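Local coordinates for protein nodulation fucosyltransferase NodZ (Bradyrhizobium sp., PDB 3SIW) that belongs to the GT-B structural class of glycosyltransferases and, in this crystal, holds guanosine-5'-diphosphate at its nucleotide site, at residues 272-277 with 287-292; 172-177 with 279-284; 156-161 with 267-272. All blocks are in the same frame, centred on the assembly; numbering follows the deposited sequence.

Contact 1: residues 272-277 with 287-292; sequences YLLARC and SAFTRY. With GDP (guanosine-5'-diphosphate), chain B.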
# COMPACT_ATOMS: atom_id res chain seq x y z
N TYR A 272 5.40 5.91 4.69
CA TYR A 272 5.04 7.30 4.87
C TYR A 272 6.23 8.25 4.78
O TYR A 272 6.11 9.33 4.21
CB TYR A 272 4.25 7.49 6.18
CG TYR A 272 2.76 7.15 6.00
CD1 TYR A 272 2.34 5.85 5.76
CD2 TYR A 272 1.77 8.15 6.06
CE1 TYR A 272 1.00 5.53 5.61
CE2 TYR A 272 0.42 7.83 5.91
CZ TYR A 272 0.03 6.55 5.71
OH TYR A 272 -1.29 6.19 5.55
N LEU A 273 7.37 7.85 5.33
CA LEU A 273 8.58 8.65 5.23
C LEU A 273 9.12 8.72 3.82
O LEU A 273 9.62 9.75 3.41
CB LEU A 273 9.64 8.18 6.22
CG LEU A 273 9.40 8.55 7.70
CD1 LEU A 273 10.39 7.79 8.54
CD2 LEU A 273 9.41 10.06 7.97
N LEU A 274 9.04 7.63 3.08
CA LEU A 274 9.43 7.67 1.70
C LEU A 274 8.68 8.78 0.92
O LEU A 274 9.26 9.44 0.03
CB LEU A 274 9.25 6.32 1.06
CG LEU A 274 10.32 5.27 1.35
CD1 LEU A 274 9.77 3.94 0.89
CD2 LEU A 274 11.65 5.63 0.52
N ALA A 275 7.39 8.99 1.24
CA ALA A 275 6.56 10.00 0.61
C ALA A 275 6.93 11.44 0.99
O ALA A 275 6.37 12.37 0.45
CB ALA A 275 5.02 9.71 0.89
N ARG A 276 7.86 11.61 1.93
CA ARG A 276 8.40 12.92 2.32
C ARG A 276 9.79 13.24 1.70
O ARG A 276 10.38 14.30 1.94
CB ARG A 276 8.55 13.01 3.84
CG ARG A 276 7.36 12.53 4.72
CD ARG A 276 6.14 13.43 4.64
NE ARG A 276 6.45 14.84 4.45
CZ ARG A 276 6.49 15.75 5.43
NH1 ARG A 276 6.28 15.39 6.69
NH2 ARG A 276 6.77 17.01 5.14
N CYS A 277 10.27 12.37 0.83
CA CYS A 277 11.59 12.55 0.19
C CYS A 277 11.48 13.49 -1.01
O CYS A 277 10.37 13.74 -1.54
CB CYS A 277 12.14 11.16 -0.22
SG CYS A 277 12.48 10.13 1.25
N SER A 287 6.73 -2.31 -7.13
CA SER A 287 6.34 -2.57 -5.77
C SER A 287 5.27 -1.55 -5.36
O SER A 287 5.45 -0.37 -5.58
CB SER A 287 7.53 -2.45 -4.84
OG SER A 287 7.10 -2.41 -3.50
N ALA A 288 4.18 -2.01 -4.79
CA ALA A 288 3.16 -1.12 -4.23
C ALA A 288 3.61 -0.38 -3.01
O ALA A 288 2.98 0.59 -2.62
CB ALA A 288 1.84 -1.90 -3.94
N PHE A 289 4.73 -0.81 -2.40
CA PHE A 289 5.20 -0.19 -1.21
C PHE A 289 5.54 1.27 -1.46
O PHE A 289 5.35 2.11 -0.59
CB PHE A 289 6.45 -0.92 -0.71
CG PHE A 289 6.89 -0.51 0.62
CD1 PHE A 289 7.98 0.26 0.80
CD2 PHE A 289 6.16 -0.93 1.75
CE1 PHE A 289 8.39 0.61 2.06
CE2 PHE A 289 6.56 -0.59 3.00
CZ PHE A 289 7.69 0.16 3.16
N THR A 290 6.05 1.57 -2.64
CA THR A 290 6.45 2.94 -2.95
C THR A 290 5.39 3.66 -3.77
O THR A 290 5.65 4.71 -4.35
CB THR A 290 7.80 2.94 -3.72
OG1 THR A 290 7.73 1.96 -4.74
CG2 THR A 290 9.00 2.71 -2.74
N ARG A 291 4.19 3.09 -3.91
CA ARG A 291 3.16 3.76 -4.68
C ARG A 291 2.78 5.14 -4.04
O ARG A 291 2.62 6.11 -4.75
CB ARG A 291 1.93 2.89 -4.83
CG ARG A 291 0.77 3.54 -5.60
CD ARG A 291 1.16 4.05 -6.97
NE ARG A 291 -0.01 4.45 -7.72
CZ ARG A 291 -0.02 4.79 -9.01
NH1 ARG A 291 1.10 4.78 -9.72
NH2 ARG A 291 -1.17 5.14 -9.57
N TYR A 292 2.68 5.21 -2.73
CA TYR A 292 2.34 6.44 -2.04
C TYR A 292 3.40 7.50 -2.39
O TYR A 292 3.06 8.55 -2.91
CB TYR A 292 2.22 6.22 -0.56
CG TYR A 292 1.79 7.41 0.24
CD1 TYR A 292 0.86 8.34 -0.27
CD2 TYR A 292 2.25 7.59 1.52
CE1 TYR A 292 0.42 9.44 0.53
CE2 TYR A 292 1.83 8.70 2.31
CZ TYR A 292 0.92 9.58 1.82
OH TYR A 292 0.55 10.62 2.62
PB GDP B . 5.23 -5.12 -2.87
O1B GDP B . 4.27 -4.81 -4.17
O2B GDP B . 6.73 -4.93 -2.96
O3B GDP B . 4.88 -6.65 -2.46
O3A GDP B . 4.68 -4.01 -1.73
PA GDP B . 3.57 -4.17 -0.58
O1A GDP B . 3.64 -2.95 0.31
O2A GDP B . 2.25 -4.55 -1.09
O5' GDP B . 4.23 -5.53 0.20
C5' GDP B . 5.54 -5.44 0.73
C4' GDP B . 5.58 -5.67 2.22
O4' GDP B . 6.94 -6.17 2.56
C3' GDP B . 5.55 -4.26 2.75
O3' GDP B . 4.25 -3.74 3.00
C2' GDP B . 6.28 -4.46 4.07
O2' GDP B . 5.42 -5.15 5.03
C1' GDP B . 7.49 -5.34 3.61
N9 GDP B . 8.50 -4.42 3.06
C8 GDP B . 8.90 -4.29 1.77
N7 GDP B . 9.83 -3.32 1.70
C5 GDP B . 9.98 -2.79 2.92
C6 GDP B . 10.77 -1.78 3.47
O6 GDP B . 11.55 -1.10 2.79
N1 GDP B . 10.66 -1.48 4.84
C2 GDP B . 9.79 -2.22 5.64
N2 GDP B . 9.69 -1.97 6.97
N3 GDP B . 9.08 -3.21 5.09
C4 GDP B . 9.13 -3.50 3.78

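Contact 2: residues 172-177 with 279-284; sequences IGVHVR and TVIRFP. With GDP (guanosine-5'-diphosphate), chain B; PO4 (phosphate ion), chain D.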
# COMPACT_ATOMS: atom_id res chain seq x y z
N ILE A 172 16.99 11.70 -0.32
CA ILE A 172 16.84 10.75 -1.36
C ILE A 172 16.41 9.45 -0.69
O ILE A 172 17.17 8.88 0.04
CB ILE A 172 18.17 10.54 -2.15
CG1 ILE A 172 18.63 11.84 -2.82
CG2 ILE A 172 17.95 9.46 -3.25
CD1 ILE A 172 20.08 11.81 -3.32
N GLY A 173 15.19 9.00 -0.97
CA GLY A 173 14.69 7.73 -0.44
C GLY A 173 14.97 6.59 -1.38
O GLY A 173 14.82 6.72 -2.63
N VAL A 174 15.40 5.49 -0.82
CA VAL A 174 15.74 4.33 -1.63
C VAL A 174 15.00 3.15 -1.05
O VAL A 174 15.18 2.81 0.09
CB VAL A 174 17.28 4.03 -1.66
CG1 VAL A 174 17.59 2.97 -2.68
CG2 VAL A 174 18.07 5.30 -1.97
N HIS A 175 14.18 2.54 -1.87
CA HIS A 175 13.51 1.34 -1.52
C HIS A 175 14.16 0.20 -2.27
O HIS A 175 14.21 0.16 -3.51
CB HIS A 175 12.00 1.40 -1.86
CG HIS A 175 11.27 0.15 -1.47
ND1 HIS A 175 10.46 -0.54 -2.35
CD2 HIS A 175 11.24 -0.54 -0.31
CE1 HIS A 175 9.95 -1.59 -1.73
NE2 HIS A 175 10.41 -1.61 -0.49
N VAL A 176 14.66 -0.75 -1.50
CA VAL A 176 15.23 -1.96 -2.04
C VAL A 176 14.51 -3.16 -1.49
O VAL A 176 14.68 -3.57 -0.31
CB VAL A 176 16.73 -2.07 -1.72
CG1 VAL A 176 17.29 -3.39 -2.34
CG2 VAL A 176 17.46 -0.81 -2.19
N ARG A 177 13.68 -3.73 -2.34
CA ARG A 177 12.86 -4.86 -1.97
C ARG A 177 13.60 -6.09 -2.42
O ARG A 177 13.93 -6.22 -3.61
CB ARG A 177 11.51 -4.74 -2.67
CG ARG A 177 10.57 -5.87 -2.43
CD ARG A 177 9.55 -5.56 -1.34
NE ARG A 177 9.39 -6.76 -0.51
CZ ARG A 177 8.45 -7.68 -0.64
NH1 ARG A 177 7.48 -7.58 -1.55
NH2 ARG A 177 8.48 -8.71 0.18
N THR A 279 13.48 12.93 -3.73
CA THR A 279 13.66 11.97 -4.81
C THR A 279 13.48 10.59 -4.22
O THR A 279 13.96 10.32 -3.12
CB THR A 279 15.09 12.07 -5.44
OG1 THR A 279 15.24 13.33 -6.07
CG2 THR A 279 15.33 10.95 -6.48
N VAL A 280 12.78 9.70 -4.93
CA VAL A 280 12.67 8.34 -4.52
C VAL A 280 13.12 7.39 -5.63
O VAL A 280 12.75 7.54 -6.79
CB VAL A 280 11.28 7.96 -4.00
CG1 VAL A 280 11.20 6.45 -3.74
CG2 VAL A 280 11.03 8.69 -2.68
N ILE A 281 13.96 6.45 -5.23
CA ILE A 281 14.44 5.37 -6.06
C ILE A 281 13.61 4.13 -5.73
O ILE A 281 13.53 3.69 -4.56
CB ILE A 281 15.94 5.10 -5.83
CG1 ILE A 281 16.75 6.33 -6.24
CG2 ILE A 281 16.40 3.86 -6.73
CD1 ILE A 281 18.19 6.39 -5.73
N ARG A 282 12.99 3.56 -6.75
CA ARG A 282 12.08 2.44 -6.57
C ARG A 282 12.73 1.21 -7.19
O ARG A 282 12.77 1.06 -8.41
CB ARG A 282 10.74 2.67 -7.27
CG ARG A 282 10.04 3.94 -6.92
CD ARG A 282 8.78 4.06 -7.73
NE ARG A 282 7.75 3.19 -7.22
CZ ARG A 282 6.58 2.94 -7.80
NH1 ARG A 282 6.26 3.43 -8.97
NH2 ARG A 282 5.70 2.17 -7.19
N PHE A 283 13.18 0.31 -6.33
CA PHE A 283 13.82 -0.95 -6.76
C PHE A 283 13.00 -2.10 -6.14
O PHE A 283 13.19 -2.44 -4.98
CB PHE A 283 15.29 -0.91 -6.29
CG PHE A 283 16.14 -1.87 -6.96
CD1 PHE A 283 16.29 -3.16 -6.46
CD2 PHE A 283 16.83 -1.50 -8.10
CE1 PHE A 283 17.11 -4.10 -7.10
CE2 PHE A 283 17.66 -2.41 -8.76
CZ PHE A 283 17.80 -3.73 -8.26
N PRO A 284 12.06 -2.67 -6.89
CA PRO A 284 11.64 -2.40 -8.27
C PRO A 284 10.48 -1.39 -8.31
O PRO A 284 9.84 -1.17 -7.29
CB PRO A 284 11.17 -3.76 -8.74
CG PRO A 284 10.54 -4.33 -7.52
CD PRO A 284 11.27 -3.79 -6.33
PB GDP B . 5.23 -5.12 -2.87
O1B GDP B . 4.27 -4.81 -4.17
O2B GDP B . 6.73 -4.93 -2.96
O3B GDP B . 4.88 -6.65 -2.46
O3A GDP B . 4.68 -4.01 -1.73
PA GDP B . 3.57 -4.17 -0.58
O1A GDP B . 3.64 -2.95 0.31
O2A GDP B . 2.25 -4.55 -1.09
O5' GDP B . 4.23 -5.53 0.20
C5' GDP B . 5.54 -5.44 0.73
C4' GDP B . 5.58 -5.67 2.22
O4' GDP B . 6.94 -6.17 2.56
C3' GDP B . 5.55 -4.26 2.75
O3' GDP B . 4.25 -3.74 3.00
C2' GDP B . 6.28 -4.46 4.07
O2' GDP B . 5.42 -5.15 5.03
C1' GDP B . 7.49 -5.34 3.61
N9 GDP B . 8.50 -4.42 3.06
C8 GDP B . 8.90 -4.29 1.77
N7 GDP B . 9.83 -3.32 1.70
C5 GDP B . 9.98 -2.79 2.92
C6 GDP B . 10.77 -1.78 3.47
O6 GDP B . 11.55 -1.10 2.79
N1 GDP B . 10.66 -1.48 4.84
C2 GDP B . 9.79 -2.22 5.64
N2 GDP B . 9.69 -1.97 6.97
N3 GDP B . 9.08 -3.21 5.09
C4 GDP B . 9.13 -3.50 3.78
P PO4 D . 5.93 4.71 -12.29
O1 PO4 D . 7.16 4.74 -11.29
O2 PO4 D . 4.65 4.00 -11.83
O3 PO4 D . 5.54 6.07 -12.78
O4 PO4 D . 6.40 4.03 -13.58
O HOH W 1 10.04 0.45 -4.96

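Contact 3: residues 156-161 with 267-272; sequences ARIDAL and ALIDMY. With GDP (guanosine-5'-diphosphate), chain B.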
# COMPACT_ATOMS: atom_id res chain seq x y z
N ALA A 156 3.61 9.44 15.90
CA ALA A 156 4.63 10.00 16.78
C ALA A 156 6.04 9.54 16.34
O ALA A 156 6.99 10.31 16.33
CB ALA A 156 4.35 9.63 18.27
N ARG A 157 6.17 8.28 15.96
CA ARG A 157 7.44 7.75 15.46
C ARG A 157 7.87 8.42 14.17
O ARG A 157 9.05 8.78 14.00
CB ARG A 157 7.35 6.22 15.32
CG ARG A 157 7.25 5.57 16.71
CD ARG A 157 6.95 4.08 16.68
NE ARG A 157 8.06 3.34 16.09
CZ ARG A 157 8.02 2.05 15.74
NH1 ARG A 157 6.91 1.32 15.97
NH2 ARG A 157 9.08 1.48 15.17
N ILE A 158 6.91 8.61 13.28
CA ILE A 158 7.17 9.29 12.02
C ILE A 158 7.63 10.74 12.29
O ILE A 158 8.60 11.19 11.72
CB ILE A 158 5.96 9.26 11.06
CG1 ILE A 158 5.65 7.83 10.64
CG2 ILE A 158 6.15 10.20 9.84
CD1 ILE A 158 4.33 7.65 9.87
N ASP A 159 6.94 11.44 13.22
CA ASP A 159 7.19 12.81 13.51
C ASP A 159 8.61 12.93 14.09
O ASP A 159 9.34 13.83 13.71
CB ASP A 159 6.14 13.34 14.49
CG ASP A 159 4.74 13.52 13.81
OD1 ASP A 159 4.73 13.50 12.53
OD2 ASP A 159 3.71 13.55 14.50
N ALA A 160 8.97 12.05 15.04
CA ALA A 160 10.31 12.05 15.63
C ALA A 160 11.39 11.85 14.59
O ALA A 160 12.39 12.58 14.57
CB ALA A 160 10.42 11.00 16.77
N LEU A 161 11.20 10.86 13.71
CA LEU A 161 12.19 10.55 12.66
C LEU A 161 12.31 11.70 11.63
O LEU A 161 13.40 12.06 11.20
CB LEU A 161 11.83 9.23 11.92
CG LEU A 161 11.95 8.03 12.89
CD1 LEU A 161 11.14 6.74 12.41
CD2 LEU A 161 13.44 7.74 13.16
N ALA A 267 6.74 -1.09 8.68
CA ALA A 267 6.41 -0.95 7.24
C ALA A 267 5.75 0.40 6.97
O ALA A 267 6.13 1.13 6.04
CB ALA A 267 5.52 -2.12 6.78
N LEU A 268 4.79 0.79 7.82
CA LEU A 268 4.02 2.00 7.60
C LEU A 268 4.89 3.24 7.79
O LEU A 268 4.82 4.22 6.99
CB LEU A 268 2.78 2.03 8.52
CG LEU A 268 1.64 1.12 8.04
CD1 LEU A 268 0.62 0.87 9.15
CD2 LEU A 268 0.93 1.60 6.74
N ILE A 269 5.75 3.19 8.78
CA ILE A 269 6.70 4.27 9.00
C ILE A 269 7.57 4.51 7.78
O ILE A 269 7.69 5.66 7.33
CB ILE A 269 7.54 4.02 10.26
CG1 ILE A 269 6.63 4.08 11.46
CG2 ILE A 269 8.75 4.99 10.33
CD1 ILE A 269 7.25 3.50 12.72
N ASP A 270 8.10 3.41 7.23
CA ASP A 270 8.92 3.48 6.01
C ASP A 270 8.14 4.00 4.80
O ASP A 270 8.59 4.89 4.12
CB ASP A 270 9.56 2.13 5.69
CG ASP A 270 10.82 1.85 6.50
OD1 ASP A 270 11.34 2.74 7.17
OD2 ASP A 270 11.36 0.69 6.43
N MET A 271 6.91 3.52 4.60
CA MET A 271 6.06 3.91 3.47
C MET A 271 5.77 5.42 3.50
O MET A 271 5.84 6.08 2.48
CB MET A 271 4.73 3.08 3.48
CG MET A 271 4.28 2.50 2.11
SD MET A 271 2.69 1.51 1.95
CE MET A 271 1.61 2.67 2.79
N TYR A 272 5.40 5.91 4.69
CA TYR A 272 5.04 7.30 4.87
C TYR A 272 6.23 8.25 4.78
O TYR A 272 6.11 9.33 4.21
CB TYR A 272 4.25 7.49 6.18
CG TYR A 272 2.76 7.15 6.00
CD1 TYR A 272 2.34 5.85 5.76
CD2 TYR A 272 1.77 8.15 6.06
CE1 TYR A 272 1.00 5.53 5.61
CE2 TYR A 272 0.42 7.83 5.91
CZ TYR A 272 0.03 6.55 5.71
OH TYR A 272 -1.29 6.19 5.55
PB GDP B . 5.23 -5.12 -2.87
O1B GDP B . 4.27 -4.81 -4.17
O2B GDP B . 6.73 -4.93 -2.96
O3B GDP B . 4.88 -6.65 -2.46
O3A GDP B . 4.68 -4.01 -1.73
PA GDP B . 3.57 -4.17 -0.58
O1A GDP B . 3.64 -2.95 0.31
O2A GDP B . 2.25 -4.55 -1.09
O5' GDP B . 4.23 -5.53 0.20
C5' GDP B . 5.54 -5.44 0.73
C4' GDP B . 5.58 -5.67 2.22
O4' GDP B . 6.94 -6.17 2.56
C3' GDP B . 5.55 -4.26 2.75
O3' GDP B . 4.25 -3.74 3.00
C2' GDP B . 6.28 -4.46 4.07
O2' GDP B . 5.42 -5.15 5.03
C1' GDP B . 7.49 -5.34 3.61
N9 GDP B . 8.50 -4.42 3.06
C8 GDP B . 8.90 -4.29 1.77
N7 GDP B . 9.83 -3.32 1.70
C5 GDP B . 9.98 -2.79 2.92
C6 GDP B . 10.77 -1.78 3.47
O6 GDP B . 11.55 -1.10 2.79
N1 GDP B . 10.66 -1.48 4.84
C2 GDP B . 9.79 -2.22 5.64
N2 GDP B . 9.69 -1.97 6.97
N3 GDP B . 9.08 -3.21 5.09
C4 GDP B . 9.13 -3.50 3.78

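Contact 1: residues 272-277 with 287-292
Y292 lays one face of its ring over the methyl group of A275, a CH-pi contact in which A275 CB stands 3.9 Å from the ring centroid of Y292 and 26° off the ring normal. The same ring turns its edge to Y272: the pair is T-shaped, with ring centroids of Y272 and Y292 5.1 Å apart and planes at 61°. The leading atom is Y292 CE2, which meets Y272 CD2 at 3.8 Å. With CG of Y292 trans to its own backbone N (chi1 -177°), the ring reaches back over Y272 and A275 and can serve both neighbours; F145 stacks on it as well.

Nearer the ligand the packing passes to L274. Its CD1 branch comes within 3.8 Å of F289 CE1 and 3.9 Å of T290 CG2, touching both side chains. F289 in turn lays a ring face against the guanine base of GDP.

Just before F289 the chemistry becomes polar. S287 OG donates to GDP O2B at 2.6 Å and accepts from F289 N at 3.1 Å, an ST turn, while A288 N donates to GDP O1B at 2.9 Å. Segment 287-292 thus grips the diphosphate with directional bonds at its start and meets segment 272-277 through carbon contacts alone, a union that rests on shape and aromatic geometry.

Contact 2: residues 172-177 with 279-284
G173 and I281 meet through backbone atoms at the heart of two neighbouring parallel strands, 172-176 and 279-283, whose axes approach to 4.6 Å. I281 N donates to G173 O at 2.8 Å in a nearly straight bond (175°), and I281 O receives H175 N at 3.0 Å, so both polar backbone atoms of I281 are spent on the partner strand. On the face carrying I172, V174 and I281 the packing is close. I281 CD1 lies 4.0 Å from I172 CG2 and 3.9 Å from V174 CG2, with helix 193-209 covering the isoleucines.

Toward the C-terminal ends the contact is more exposed: R177, F283 and P284, the last preceded by a cis peptide, are partly open to solvent. One bond here, from F283 N to H175 O at 3.0 Å, is bent to 138° at the hydrogen, but the next, from R177 N to F283 O, is nearly straight and restores the pairing. A water bridges H175 ND1 and P284 O. At this end the ligand is met: H175 NE2 donates to GDP N7 at 2.8 Å and 170°, the base lying at the imidazole edge. R177, its chain bent at chi2 and chi3, carries NH1 to GDP O2B at 3.1 Å, while its NE pairs with D224. R282, on the same face as H175, sends NH1 to O1 of a phosphate ion that probably came from the crystallisation medium.

Central parallel strands with a nucleotide bound beyond their C-terminal ends are the hallmark of a Rossmann-like domain, as found in the GT-B fold.

Contact 3: residues 156-161 with 267-272
A helix-helix packing contact joins R157, I158 and L161 of helix 152-166 to I269 and Y272 of helix 258-274, the two helices that lead into strands 170-176 and 279-283 of the domain's sheet. The outer side of helix 152-166 lies near the protein surface, whereas I269 is buried. The short segments cross at -47°, with axes 9.9 Å apart at closest approach, and the backbones come nearest at I158 and I269. I269 supplies the largest share of the buried surface, using both its branches. The long one ends in CD1, which sits over the centre of one face of the R157 guanidinium, 3.4 Å from R157 CZ. A bend at chi3 (66°) folds the arginine so that its flat end can cover this methyl, and R157 NH2 continues to a salt bridge with E262, about two turns back along helix 258-274, giving the group a charged partner as well as an apolar one.

Further up the same branch, the side chains of I158 and I269 run antiparallel alongside each other, CG1 to CG1 4.0 Å. The short branch, I269 CG2, takes L161 CD1 at 3.6 Å, the leucine arriving nearly at right angles. Beyond this, I158 CD1 rests 3.7 Å from Y272 CB, at the root of the tyrosine.

D270 leads off to the nucleotide instead. Its OD2 alone accepts from GDP N1 at 2.8 Å and, weakly, from GDP N2 at 3.2 Å. An aspartate facing the N1/N2 edge is a familiar guanine contact, here carried by a helix of the Rossmann-like nucleotide-binding domain.

Overall arrangement
Each contact has at least one segment that meets GDP; in contact 3 it is 267-272. Contact 1 meets diphosphate and base, contact 2 base N7 and diphosphate, contact 3 the N1/N2 edge. Contacts 1 and 2, centres about 9 Å apart, are tied directly: T290 OG1 lies 2.8 Å from R282 NE in a probable hydrogen bond, and F289 stacks on H175. Contacts 1 and 3, about 11 Å apart between centres, share Y272, and F289 CZ packs 3.7 Å from D270 CB. Contacts 2 and 3 do not touch, their nearest atoms being about 7 Å apart. Y45, G16 and D17 bind GDP from the other part of the chain, as expected for a GT-B nucleotide between two domains.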